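Local structure of AT-rich interactive domain-containing protein 4 (Arabidopsis thaliana, 6LQF) at residues A[58-63]-A[102-107]; A[128-133]-A[152-157]; A[144-149]-A[177-182]. The protein binds DNA through its ARID domain and a methylated histone H3 tail through its PHD finger, and takes part in gene regulation as an ISWI component. All blocks are in the same frame, centred on the assembly; numbering follows the deposited sequence.

Contact 1 (A[58-63]-A[102-107]); sequences VLNSKR and NRMTGV. With nucleotides of chain C.
Met-104 meets Leu-59 and Asn-60 at the joint between a beta hairpin and the loop before helix 107-118, and apolar contacts carry the join. The CE methyl of Met-104 presses on CD1 of Leu-59 at 3.3 Å, tighter than usual for two carbons, while its SD lies 3.9 Å from CB of Asn-60. Bends at chi2 (-68°) and chi3 (-54°) fold the methionine chain back and bring CE to the leucine. CD1 of Leu-59 also touches CG2 of Val-107, and Phe-92 packs on both residues. An alanine in place of Met-104 would probably open a gap beside CD1 of Leu-59 and leave the Asn-60 side chain without the SD and CG it packs against.

In the next shell the loop shapes itself: OD1 of Asn-102 takes the N-H of Met-104 on an in-plane lone pair at 2.9 Å, closing an Asx turn, while Thr-99 O holds its ND2; Met-104 centres an inverse gamma turn. The amide of Asn-60 is fixed through ND2 by Asn-97 O and Thr-99 OG1. The type I' turn from Leu-59 to Lys-62 aims two successive backbone N-H groups at one phosphate of DNA chain C: Asn-60 N reaches OP2 of DA4 at 2.9 Å and Ser-61 N reaches OP1 at 2.8 Å. From the loop, NE of Arg-103 binds OP2 of DA6 at 3.1 Å, the oxygen lying at the edge of the guanidinium, while OG1 of Thr-105 donates to N7 of the DA6 base at 2.7 Å. The apolar joint holds together two DNA-facing elements, one bonding a phosphate through backbone amides and the other a base through a hydroxyl, consistent with an ARID domain holding the backbone and reading the major-groove edge.

Contact 2 (A[128-133]-A[152-157]); sequences DVDGEC and GEWAHF. With ZN (zinc ion), chain G.
Leading into the PHD finger, segment 128-133 passes strand 154-156, whose Trp-154 packs, as Trp-145 does, on the modified side chain of the bound histone peptide. With CG beside its backbone N (chi1 -66°) and the chain extended beyond, Glu-132 brings OE2 to the pyrrole edge of the indole, 3.6 Å from CD1 of Trp-154, its carboxylate turned 72° from the ring. Asp-130 approaches the indole obliquely and also packs on the modified side chain. Its OD1 receives the N-H of Glu-132 at 2.9 Å from above the carboxylate plane, an Asx turn that brings the acids together. OD2 of Asp-130 and OE2 of Glu-132 are only 2.5 Å apart, so one acid probably holds a proton.

Two waters bridge the segments. Water 1 accepts from NE1 of Trp-154 at 2.9 Å and donates weakly to OD2 of Asp-130. Water 2 accepts from Trp-154 N at 2.9 Å and also lies close to Cys-133 O and OE1 of Glu-132. Further along the strand, ND1 of His-156 binds zinc with Cys-134, Cys-137 and Cys-159. Trp-145 and Trp-154 with acids alongside are consistent with the aromatic cage of PHD fingers that read methylated lysine.

Contact 3 (A[144-149]-A[177-182]); sequences DWVNCG and LEYVCP. With ZN (zinc ion), chain F.
Strand 145-147 runs into the zinc ligand Cys-148, whose CA comes to 4.9 Å from the CA of Val-180 in the extended but irregular segment 177-182. One backbone bond joins them: Gly-149 N donates to Tyr-179 O at 2.8 Å. A second amide, that of Cys-181, points at sulfur, its N lying 3.3 Å from SG of Cys-148 with an N-H...S angle of 170°.

That sulfur and SG of Cys-181 each bind the zinc ion at 2.3 Å, and Cys-151 and Cys-184 complete the four-cysteine site. SG of Cys-148 stands anti to its backbone N (chi1 180°), which carries it to both the metal and the Cys-181 amide; the N-H would probably draw off some of the thiolate's negative charge.

Farther from the metal, Val-146 sits over one face of the Tyr-179 ring. Its CB makes a CH-pi contact 4.3 Å from the ring centroid, displaced toward the rim, while CG1 presses against the tyrosine CB at 3.3 Å. Asn-147 O and the backbone of Cys-148 border the same ring at its edge, 3.7 Å separating Asn-147 O from CD2 of Tyr-179. The phenol OH reaches past the contact to Asp-160. Both Val-146 and Tyr-179 also pack on apolar side chains of the histone peptide, which lies along strand 145-147 and bonds to the backbone of Trp-145 and Asn-147. A four-cysteine zinc site interleaved in a cross-brace with a second site of three cysteines and a histidine is typical of the PHD finger.

Contact 1 belongs to the ARID domain, while contacts 2 and 3 share the PHD finger, their centres about 29 Å from that of contact 1. Contact 1 is buried and apolar, with backbone amides and the Arg-103 and Thr-105 side chains turned to DNA. Contact 2 lies at the surface, where acids and waters meet an indole edge; contact 3 is partly buried and held by metal, sulfur and an aromatic face. The latter two share an antiparallel sheet of strands 145-147 and 154-156, where Asn-147 ND2 reaches Gly-152 O. Contact 2 gives His-156 to one zinc ion, contact 3 two ligands to the other. DNA is touched from the ARID side and the peptide from the PHD side.

Contact 1 (A[58-63]-A[102-107])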
loop_
_atom_site.group_PDB
_atom_site.type_symbol
_atom_site.label_atom_id
_atom_site.label_comp_id
_atom_site.label_asym_id
_atom_site.label_seq_id
_atom_site.Cartn_x
_atom_site.Cartn_y
_atom_site.Cartn_z
ATOM N N VAL A 58 -18.384 -0.435 2.062
ATOM C CA VAL A 58 -18.540 -0.322 0.609
ATOM C C VAL A 58 -17.783 0.926 0.149
ATOM O O VAL A 58 -17.827 1.986 0.802
ATOM C CB VAL A 58 -20.006 -0.208 0.251
ATOM C CG1 VAL A 58 -20.224 0.072 -1.238
ATOM C CG2 VAL A 58 -20.717 -1.475 0.667
ATOM N N LEU A 59 -17.101 0.794 -0.988
ATOM C CA LEU A 59 -16.361 1.874 -1.639
ATOM C C LEU A 59 -16.637 1.770 -3.141
ATOM O O LEU A 59 -16.349 0.747 -3.743
ATOM C CB LEU A 59 -14.875 1.741 -1.378
ATOM C CG LEU A 59 -14.034 2.841 -2.034
ATOM C CD1 LEU A 59 -14.390 4.135 -1.386
ATOM C CD2 LEU A 59 -12.569 2.562 -1.843
ATOM N N ASN A 60 -17.145 2.846 -3.722
ATOM C CA ASN A 60 -17.490 2.919 -5.134
ATOM C C ASN A 60 -18.359 1.718 -5.529
ATOM O O ASN A 60 -18.090 1.066 -6.522
ATOM C CB ASN A 60 -16.210 2.960 -5.974
ATOM C CG ASN A 60 -16.436 3.448 -7.392
ATOM O OD1 ASN A 60 -17.405 4.134 -7.671
ATOM N ND2 ASN A 60 -15.514 3.092 -8.312
ATOM N N SER A 61 -19.376 1.443 -4.704
ATOM C CA SER A 61 -20.395 0.386 -4.922
ATOM C C SER A 61 -19.899 -1.041 -4.868
ATOM O O SER A 61 -20.640 -1.937 -5.320
ATOM C CB SER A 61 -21.055 0.579 -6.304
ATOM O OG SER A 61 -21.648 1.870 -6.417
ATOM N N LYS A 62 -18.671 -1.295 -4.419
ATOM C CA LYS A 62 -18.193 -2.649 -4.220
ATOM C C LYS A 62 -17.705 -2.811 -2.792
ATOM O O LYS A 62 -17.330 -1.821 -2.145
ATOM C CB LYS A 62 -17.084 -3.006 -5.222
ATOM C CG LYS A 62 -17.616 -3.074 -6.647
ATOM C CD LYS A 62 -16.504 -3.452 -7.613
ATOM C CE LYS A 62 -17.111 -3.655 -8.995
ATOM N NZ LYS A 62 -16.074 -3.982 -10.007
ATOM N N ARG A 63 -17.700 -4.037 -2.279
ATOM C CA ARG A 63 -17.170 -4.260 -0.916
ATOM C C ARG A 63 -15.724 -3.778 -0.828
ATOM O O ARG A 63 -14.956 -3.966 -1.751
ATOM C CB ARG A 63 -17.251 -5.751 -0.535
ATOM C CG ARG A 63 -16.877 -6.011 0.944
ATOM C CD ARG A 63 -17.063 -7.524 1.285
ATOM N NE ARG A 63 -18.329 -8.117 0.805
ATOM C CZ ARG A 63 -19.438 -8.137 1.540
ATOM N NH1 ARG A 63 -19.485 -7.653 2.782
ATOM N NH2 ARG A 63 -20.531 -8.682 1.059
ATOM N N ASN A 102 -14.850 7.374 -12.484
ATOM C CA ASN A 102 -15.441 7.416 -11.159
ATOM C C ASN A 102 -15.375 8.855 -10.714
ATOM O O ASN A 102 -14.542 9.636 -11.219
ATOM C CB ASN A 102 -14.704 6.497 -10.171
ATOM C CG ASN A 102 -13.331 7.033 -9.773
ATOM O OD1 ASN A 102 -13.225 7.933 -8.951
ATOM N ND2 ASN A 102 -12.277 6.479 -10.348
ATOM N N ARG A 103 -16.243 9.206 -9.774
ATOM C CA ARG A 103 -16.220 10.538 -9.165
ATOM C C ARG A 103 -15.898 10.442 -7.664
ATOM O O ARG A 103 -16.561 11.074 -6.826
ATOM C CB ARG A 103 -17.560 11.249 -9.366
ATOM C CG ARG A 103 -17.840 11.694 -10.806
ATOM C CD ARG A 103 -16.670 12.490 -11.383
ATOM N NE ARG A 103 -16.436 13.759 -10.687
ATOM C CZ ARG A 103 -15.284 14.434 -10.708
ATOM N NH1 ARG A 103 -14.239 13.965 -11.382
ATOM N NH2 ARG A 103 -15.170 15.579 -10.043
ATOM N N MET A 104 -14.912 9.617 -7.332
ATOM C CA MET A 104 -14.519 9.360 -5.950
ATOM C C MET A 104 -13.518 10.410 -5.506
ATOM O O MET A 104 -12.338 10.131 -5.277
ATOM C CB MET A 104 -13.915 7.966 -5.833
ATOM C CG MET A 104 -14.950 6.854 -6.156
ATOM S SD MET A 104 -16.279 6.702 -4.942
ATOM C CE MET A 104 -15.372 6.509 -3.438
ATOM N N THR A 105 -13.988 11.648 -5.452
ATOM C CA THR A 105 -13.145 12.786 -5.219
ATOM C C THR A 105 -12.576 12.859 -3.821
ATOM O O THR A 105 -11.546 13.520 -3.583
ATOM C CB THR A 105 -13.910 14.055 -5.467
ATOM O OG1 THR A 105 -15.125 13.940 -4.762
ATOM C CG2 THR A 105 -14.212 14.208 -6.968
ATOM N N GLY A 106 -13.206 12.191 -2.882
ATOM C CA GLY A 106 -12.677 12.205 -1.520
ATOM C C GLY A 106 -12.075 10.866 -1.143
ATOM O O GLY A 106 -11.973 10.514 0.038
ATOM N N VAL A 107 -11.627 10.123 -2.155
ATOM C CA VAL A 107 -11.273 8.759 -1.892
ATOM C C VAL A 107 -10.003 8.620 -1.076
ATOM O O VAL A 107 -9.889 7.696 -0.280
ATOM C CB VAL A 107 -11.173 7.938 -3.201
ATOM C CG1 VAL A 107 -9.853 8.238 -3.972
ATOM C CG2 VAL A 107 -11.294 6.442 -2.872
ATOM P P DA C 4 -19.819 4.645 -2.329
ATOM O OP1 DA C 4 -20.235 3.522 -3.083
ATOM O OP2 DA C 4 -18.434 4.830 -2.001
ATOM O "O5'" DA C 4 -20.227 5.959 -3.102
ATOM C "C5'" DA C 4 -21.551 6.112 -3.589
ATOM C "C4'" DA C 4 -21.739 7.467 -4.233
ATOM O "O4'" DA C 4 -21.782 8.498 -3.236
ATOM C "C3'" DA C 4 -20.676 7.894 -5.234
ATOM O "O3'" DA C 4 -21.406 8.584 -6.237
ATOM C "C2'" DA C 4 -19.817 8.857 -4.444
ATOM C "C1'" DA C 4 -20.816 9.492 -3.517
ATOM N N9 DA C 4 -20.305 9.943 -2.241
ATOM C C8 DA C 4 -19.388 9.333 -1.431
ATOM N N7 DA C 4 -19.217 9.930 -0.284
ATOM C C5 DA C 4 -20.084 11.007 -0.338
ATOM C C6 DA C 4 -20.359 12.038 0.558
ATOM N N6 DA C 4 -19.777 12.154 1.748
ATOM N N1 DA C 4 -21.281 12.951 0.199
ATOM C C2 DA C 4 -21.857 12.840 -0.999
ATOM N N3 DA C 4 -21.686 11.917 -1.927
ATOM C C4 DA C 4 -20.779 11.013 -1.530
ATOM P P DA C 6 -20.124 15.765 -9.023
ATOM O OP1 DA C 6 -21.075 16.105 -10.102
ATOM O OP2 DA C 6 -18.749 15.349 -9.363
ATOM O "O5'" DA C 6 -20.067 17.081 -8.119
ATOM C "C5'" DA C 6 -21.240 17.499 -7.425
ATOM C "C4'" DA C 6 -20.938 18.707 -6.523
ATOM O "O4'" DA C 6 -20.251 18.257 -5.325
ATOM C "C3'" DA C 6 -20.060 19.792 -7.127
ATOM O "O3'" DA C 6 -20.488 21.073 -6.645
ATOM C "C2'" DA C 6 -18.661 19.438 -6.598
ATOM C "C1'" DA C 6 -18.980 18.907 -5.213
ATOM N N9 DA C 6 -18.044 17.897 -4.725
ATOM C C8 DA C 6 -17.587 16.785 -5.410
ATOM N N7 DA C 6 -16.800 16.015 -4.701
ATOM C C5 DA C 6 -16.721 16.669 -3.467
ATOM C C6 DA C 6 -16.050 16.346 -2.274
ATOM N N6 DA C 6 -15.272 15.259 -2.113
ATOM N N1 DA C 6 -16.218 17.215 -1.236
ATOM C C2 DA C 6 -16.983 18.286 -1.393
ATOM N N3 DA C 6 -17.685 18.677 -2.460
ATOM C C4 DA C 6 -17.524 17.800 -3.462
ATOM P P DG C 5 -20.776 8.930 -7.611
ATOM O OP1 DG C 5 -21.808 8.624 -8.630
ATOM O OP2 DG C 5 -19.398 8.401 -7.730
ATOM O "O5'" DG C 5 -20.605 10.518 -7.515
ATOM C "C5'" DG C 5 -21.750 11.305 -7.369
ATOM C "C4'" DG C 5 -21.376 12.690 -6.899
ATOM O "O4'" DG C 5 -20.869 12.627 -5.555
ATOM C "C3'" DG C 5 -20.318 13.431 -7.725
ATOM O "O3'" DG C 5 -20.869 14.713 -8.062
ATOM C "C2'" DG C 5 -19.127 13.566 -6.757
ATOM C "C1'" DG C 5 -19.872 13.613 -5.432
ATOM N N9 DG C 5 -19.084 13.290 -4.262
ATOM C C8 DG C 5 -18.215 12.252 -4.094
ATOM N N7 DG C 5 -17.661 12.240 -2.913
ATOM C C5 DG C 5 -18.233 13.328 -2.262
ATOM C C6 DG C 5 -18.009 13.848 -0.966
ATOM O O6 DG C 5 -17.268 13.378 -0.085
ATOM N N1 DG C 5 -18.748 14.983 -0.734
ATOM C C2 DG C 5 -19.586 15.560 -1.661
ATOM N N2 DG C 5 -20.229 16.640 -1.298
ATOM N N3 DG C 5 -19.792 15.078 -2.861
ATOM C C4 DG C 5 -19.075 13.993 -3.095
#

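Contact 2 (A[128-133]-A[152-157])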
loop_
_atom_site.group_PDB
_atom_site.type_symbol
_atom_site.label_atom_id
_atom_site.label_comp_id
_atom_site.label_asym_id
_atom_site.label_seq_id
_atom_site.Cartn_x
_atom_site.Cartn_y
_atom_site.Cartn_z
ATOM N N ASP A 128 5.182 -6.651 7.814
ATOM C CA ASP A 128 4.950 -6.592 6.397
ATOM C C ASP A 128 5.431 -5.313 5.734
ATOM O O ASP A 128 5.327 -5.194 4.503
ATOM C CB ASP A 128 3.463 -6.737 6.129
ATOM C CG ASP A 128 2.891 -8.007 6.726
ATOM O OD1 ASP A 128 3.572 -9.056 6.671
ATOM O OD2 ASP A 128 1.753 -7.958 7.193
ATOM N N VAL A 129 5.897 -4.351 6.521
ATOM C CA VAL A 129 6.241 -3.026 5.944
ATOM C C VAL A 129 7.611 -3.010 5.292
ATOM O O VAL A 129 8.576 -3.499 5.898
ATOM C CB VAL A 129 6.170 -1.929 7.028
ATOM C CG1 VAL A 129 6.706 -0.597 6.500
ATOM C CG2 VAL A 129 4.709 -1.806 7.482
ATOM N N ASP A 130 7.694 -2.489 4.052
ATOM C CA ASP A 130 8.952 -2.386 3.281
ATOM C C ASP A 130 9.897 -1.364 3.860
ATOM O O ASP A 130 9.495 -0.207 4.132
ATOM C CB ASP A 130 8.632 -2.041 1.837
ATOM C CG ASP A 130 9.850 -2.192 0.934
ATOM O OD1 ASP A 130 10.798 -1.383 1.052
ATOM O OD2 ASP A 130 9.846 -3.119 0.095
ATOM N N GLY A 131 11.109 -1.816 4.170
ATOM C CA GLY A 131 12.112 -0.917 4.719
ATOM C C GLY A 131 13.400 -0.999 3.908
ATOM O O GLY A 131 14.488 -0.801 4.465
ATOM N N GLU A 132 13.267 -1.238 2.613
ATOM C CA GLU A 132 14.425 -1.324 1.692
ATOM C C GLU A 132 15.197 -0.029 1.640
ATOM O O GLU A 132 14.622 1.052 1.760
ATOM C CB GLU A 132 13.974 -1.661 0.279
ATOM C CG GLU A 132 13.355 -3.014 0.068
ATOM C CD GLU A 132 12.895 -3.151 -1.362
ATOM O OE1 GLU A 132 13.713 -2.886 -2.277
ATOM O OE2 GLU A 132 11.707 -3.469 -1.573
ATOM N N CYS A 133 16.502 -0.156 1.429
ATOM C CA CYS A 133 17.358 1.017 1.239
ATOM C C CYS A 133 17.377 1.393 -0.244
ATOM O O CYS A 133 16.908 0.658 -1.106
ATOM C CB CYS A 133 18.779 0.743 1.732
ATOM S SG CYS A 133 19.712 -0.456 0.733
ATOM N N GLY A 152 12.260 -3.897 -9.479
ATOM C CA GLY A 152 11.407 -3.722 -8.316
ATOM C C GLY A 152 12.118 -3.167 -7.077
ATOM O O GLY A 152 11.507 -3.118 -6.015
ATOM N N GLU A 153 13.382 -2.744 -7.185
ATOM C CA GLU A 153 14.038 -2.116 -6.064
ATOM C C GLU A 153 13.683 -0.634 -6.024
ATOM O O GLU A 153 13.096 -0.087 -6.971
ATOM C CB GLU A 153 15.534 -2.322 -6.143
ATOM C CG GLU A 153 15.889 -3.765 -5.953
ATOM C CD GLU A 153 17.370 -4.019 -6.087
ATOM O OE1 GLU A 153 18.115 -3.058 -6.366
ATOM O OE2 GLU A 153 17.791 -5.181 -5.910
ATOM N N TRP A 154 14.057 0.029 -4.932
ATOM C CA TRP A 154 13.701 1.405 -4.735
ATOM C C TRP A 154 14.896 2.340 -4.764
ATOM O O TRP A 154 15.954 1.942 -4.344
ATOM C CB TRP A 154 13.049 1.573 -3.369
ATOM C CG TRP A 154 11.615 1.050 -3.264
ATOM C CD1 TRP A 154 11.200 -0.173 -2.850
ATOM C CD2 TRP A 154 10.448 1.820 -3.531
ATOM N NE1 TRP A 154 9.811 -0.224 -2.853
ATOM C CE2 TRP A 154 9.335 1.011 -3.220
ATOM C CE3 TRP A 154 10.241 3.150 -3.915
ATOM C CZ2 TRP A 154 8.022 1.467 -3.390
ATOM C CZ3 TRP A 154 8.944 3.602 -4.086
ATOM C CH2 TRP A 154 7.858 2.797 -3.775
ATOM N N ALA A 155 14.715 3.505 -5.352
ATOM C CA ALA A 155 15.779 4.505 -5.442
ATOM C C ALA A 155 15.295 5.870 -4.989
ATOM O O ALA A 155 14.165 6.278 -5.280
ATOM C CB ALA A 155 16.295 4.595 -6.878
ATOM N N HIS A 156 16.125 6.625 -4.280
ATOM C CA HIS A 156 15.813 8.034 -4.171
ATOM C C HIS A 156 15.827 8.697 -5.526
ATOM O O HIS A 156 16.815 8.567 -6.278
ATOM C CB HIS A 156 16.881 8.799 -3.366
ATOM C CG HIS A 156 16.960 8.412 -1.932
ATOM N ND1 HIS A 156 18.041 7.746 -1.400
ATOM C CD2 HIS A 156 16.055 8.527 -0.911
ATOM C CE1 HIS A 156 17.868 7.581 -0.095
ATOM N NE2 HIS A 156 16.647 8.003 0.213
ATOM N N PHE A 157 14.842 9.518 -5.810
ATOM C CA PHE A 157 14.818 10.252 -7.064
ATOM C C PHE A 157 16.070 11.102 -7.207
ATOM O O PHE A 157 16.661 11.176 -8.305
ATOM C CB PHE A 157 13.558 11.116 -7.106
ATOM C CG PHE A 157 13.285 11.711 -8.443
ATOM C CD1 PHE A 157 12.911 10.898 -9.496
ATOM C CD2 PHE A 157 13.343 13.084 -8.633
ATOM C CE1 PHE A 157 12.647 11.445 -10.758
ATOM C CE2 PHE A 157 13.082 13.643 -9.892
ATOM C CZ PHE A 157 12.731 12.814 -10.947
HETATM ZN ZN ZN G . 19.780 7.213 -2.433
HETATM O O HOH W 1 7.873 -2.129 -1.955
HETATM O O HOH W 2 15.958 -1.055 -2.955
#

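Contact 3 (A[144-149]-A[177-182])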
loop_
_atom_site.group_PDB
_atom_site.type_symbol
_atom_site.label_atom_id
_atom_site.label_comp_id
_atom_site.label_asym_id
_atom_site.label_seq_id
_atom_site.Cartn_x
_atom_site.Cartn_y
_atom_site.Cartn_z
ATOM N N ASP A 144 12.112 11.795 -1.612
ATOM C CA ASP A 144 11.284 11.238 -2.667
ATOM C C ASP A 144 11.902 9.987 -3.237
ATOM O O ASP A 144 13.071 10.011 -3.589
ATOM C CB ASP A 144 11.079 12.247 -3.786
ATOM C CG ASP A 144 10.329 13.499 -3.331
ATOM O OD1 ASP A 144 9.590 13.468 -2.312
ATOM O OD2 ASP A 144 10.461 14.521 -4.043
ATOM N N TRP A 145 11.107 8.928 -3.411
ATOM C CA TRP A 145 11.585 7.673 -3.975
ATOM C C TRP A 145 10.764 7.238 -5.166
ATOM O O TRP A 145 9.535 7.442 -5.204
ATOM C CB TRP A 145 11.463 6.541 -2.959
ATOM C CG TRP A 145 12.088 6.694 -1.596
ATOM C CD1 TRP A 145 11.709 7.543 -0.571
ATOM C CD2 TRP A 145 13.157 5.884 -1.071
ATOM N NE1 TRP A 145 12.485 7.295 0.535
ATOM C CE2 TRP A 145 13.370 6.278 0.261
ATOM C CE3 TRP A 145 13.894 4.807 -1.600
ATOM C CZ2 TRP A 145 14.337 5.665 1.074
ATOM C CZ3 TRP A 145 14.856 4.203 -0.809
ATOM C CH2 TRP A 145 15.063 4.628 0.528
ATOM N N VAL A 146 11.408 6.534 -6.097
ATOM C CA VAL A 146 10.716 5.857 -7.181
ATOM C C VAL A 146 11.097 4.365 -7.191
ATOM O O VAL A 146 12.226 3.984 -6.842
ATOM C CB VAL A 146 10.994 6.508 -8.553
ATOM C CG1 VAL A 146 10.179 5.834 -9.590
ATOM C CG2 VAL A 146 10.589 7.932 -8.573
ATOM N N ASN A 147 10.132 3.509 -7.574
ATOM C CA ASN A 147 10.352 2.072 -7.620
ATOM C C ASN A 147 10.724 1.698 -9.072
ATOM O O ASN A 147 10.029 2.104 -10.029
ATOM C CB ASN A 147 9.113 1.315 -7.174
ATOM C CG ASN A 147 9.345 -0.196 -7.128
ATOM O OD1 ASN A 147 8.799 -0.944 -7.948
ATOM N ND2 ASN A 147 10.132 -0.643 -6.205
ATOM N N CYS A 148 11.806 0.954 -9.234
ATOM C CA CYS A 148 12.168 0.526 -10.575
ATOM C C CYS A 148 11.183 -0.456 -11.145
ATOM O O CYS A 148 10.978 -1.509 -10.569
ATOM C CB CYS A 148 13.554 -0.074 -10.520
ATOM S SG CYS A 148 14.137 -0.679 -12.176
ATOM N N GLY A 149 10.681 -0.148 -12.339
ATOM C CA GLY A 149 9.725 -1.035 -13.006
ATOM C C GLY A 149 10.379 -2.338 -13.486
ATOM O O GLY A 149 9.676 -3.311 -13.783
ATOM N N LEU A 177 4.882 8.418 -15.390
ATOM C CA LEU A 177 6.024 7.955 -16.208
ATOM C C LEU A 177 6.580 6.622 -15.739
ATOM O O LEU A 177 6.629 6.366 -14.512
ATOM C CB LEU A 177 7.141 8.991 -16.164
ATOM C CG LEU A 177 6.807 10.333 -16.784
ATOM C CD1 LEU A 177 7.988 11.314 -16.530
ATOM C CD2 LEU A 177 6.608 10.171 -18.279
ATOM N N GLU A 178 7.069 5.809 -16.686
ATOM C CA GLU A 178 7.781 4.581 -16.353
ATOM C C GLU A 178 9.155 4.947 -15.769
ATOM O O GLU A 178 9.813 5.853 -16.268
ATOM C CB GLU A 178 7.962 3.715 -17.634
ATOM C CG GLU A 178 8.796 2.480 -17.474
ATOM C CD GLU A 178 9.138 1.848 -18.830
ATOM O OE1 GLU A 178 9.095 2.564 -19.850
ATOM O OE2 GLU A 178 9.457 0.647 -18.868
ATOM N N TYR A 179 9.583 4.292 -14.691
ATOM C CA TYR A 179 10.924 4.499 -14.180
ATOM C C TYR A 179 11.745 3.205 -14.280
ATOM O O TYR A 179 11.314 2.174 -13.802
ATOM C CB TYR A 179 10.892 4.993 -12.727
ATOM C CG TYR A 179 12.290 5.147 -12.178
ATOM C CD1 TYR A 179 13.092 6.190 -12.601
ATOM C CD2 TYR A 179 12.817 4.239 -11.255
ATOM C CE1 TYR A 179 14.400 6.316 -12.128
ATOM C CE2 TYR A 179 14.123 4.352 -10.775
ATOM C CZ TYR A 179 14.908 5.386 -11.242
ATOM O OH TYR A 179 16.218 5.565 -10.805
ATOM N N VAL A 180 12.940 3.291 -14.867
ATOM C CA VAL A 180 13.868 2.169 -14.900
ATOM C C VAL A 180 15.160 2.669 -14.313
ATOM O O VAL A 180 15.678 3.686 -14.782
ATOM C CB VAL A 180 14.065 1.640 -16.332
ATOM C CG1 VAL A 180 15.144 0.586 -16.399
ATOM C CG2 VAL A 180 12.734 1.088 -16.860
ATOM N N CYS A 181 15.671 1.982 -13.308
ATOM C CA CYS A 181 16.843 2.475 -12.554
ATOM C C CYS A 181 18.150 2.406 -13.359
ATOM O O CYS A 181 18.175 1.758 -14.426
ATOM C CB CYS A 181 16.974 1.653 -11.238
ATOM S SG CYS A 181 17.812 0.020 -11.393
ATOM N N PRO A 182 19.203 3.089 -12.890
ATOM C CA PRO A 182 20.450 3.118 -13.671
ATOM C C PRO A 182 21.068 1.731 -13.804
ATOM O O PRO A 182 21.738 1.464 -14.805
ATOM C CB PRO A 182 21.352 4.050 -12.842
ATOM C CG PRO A 182 20.427 4.925 -12.071
ATOM C CD PRO A 182 19.238 4.011 -11.737
HETATM ZN ZN ZN F . 16.213 -1.630 -11.643
#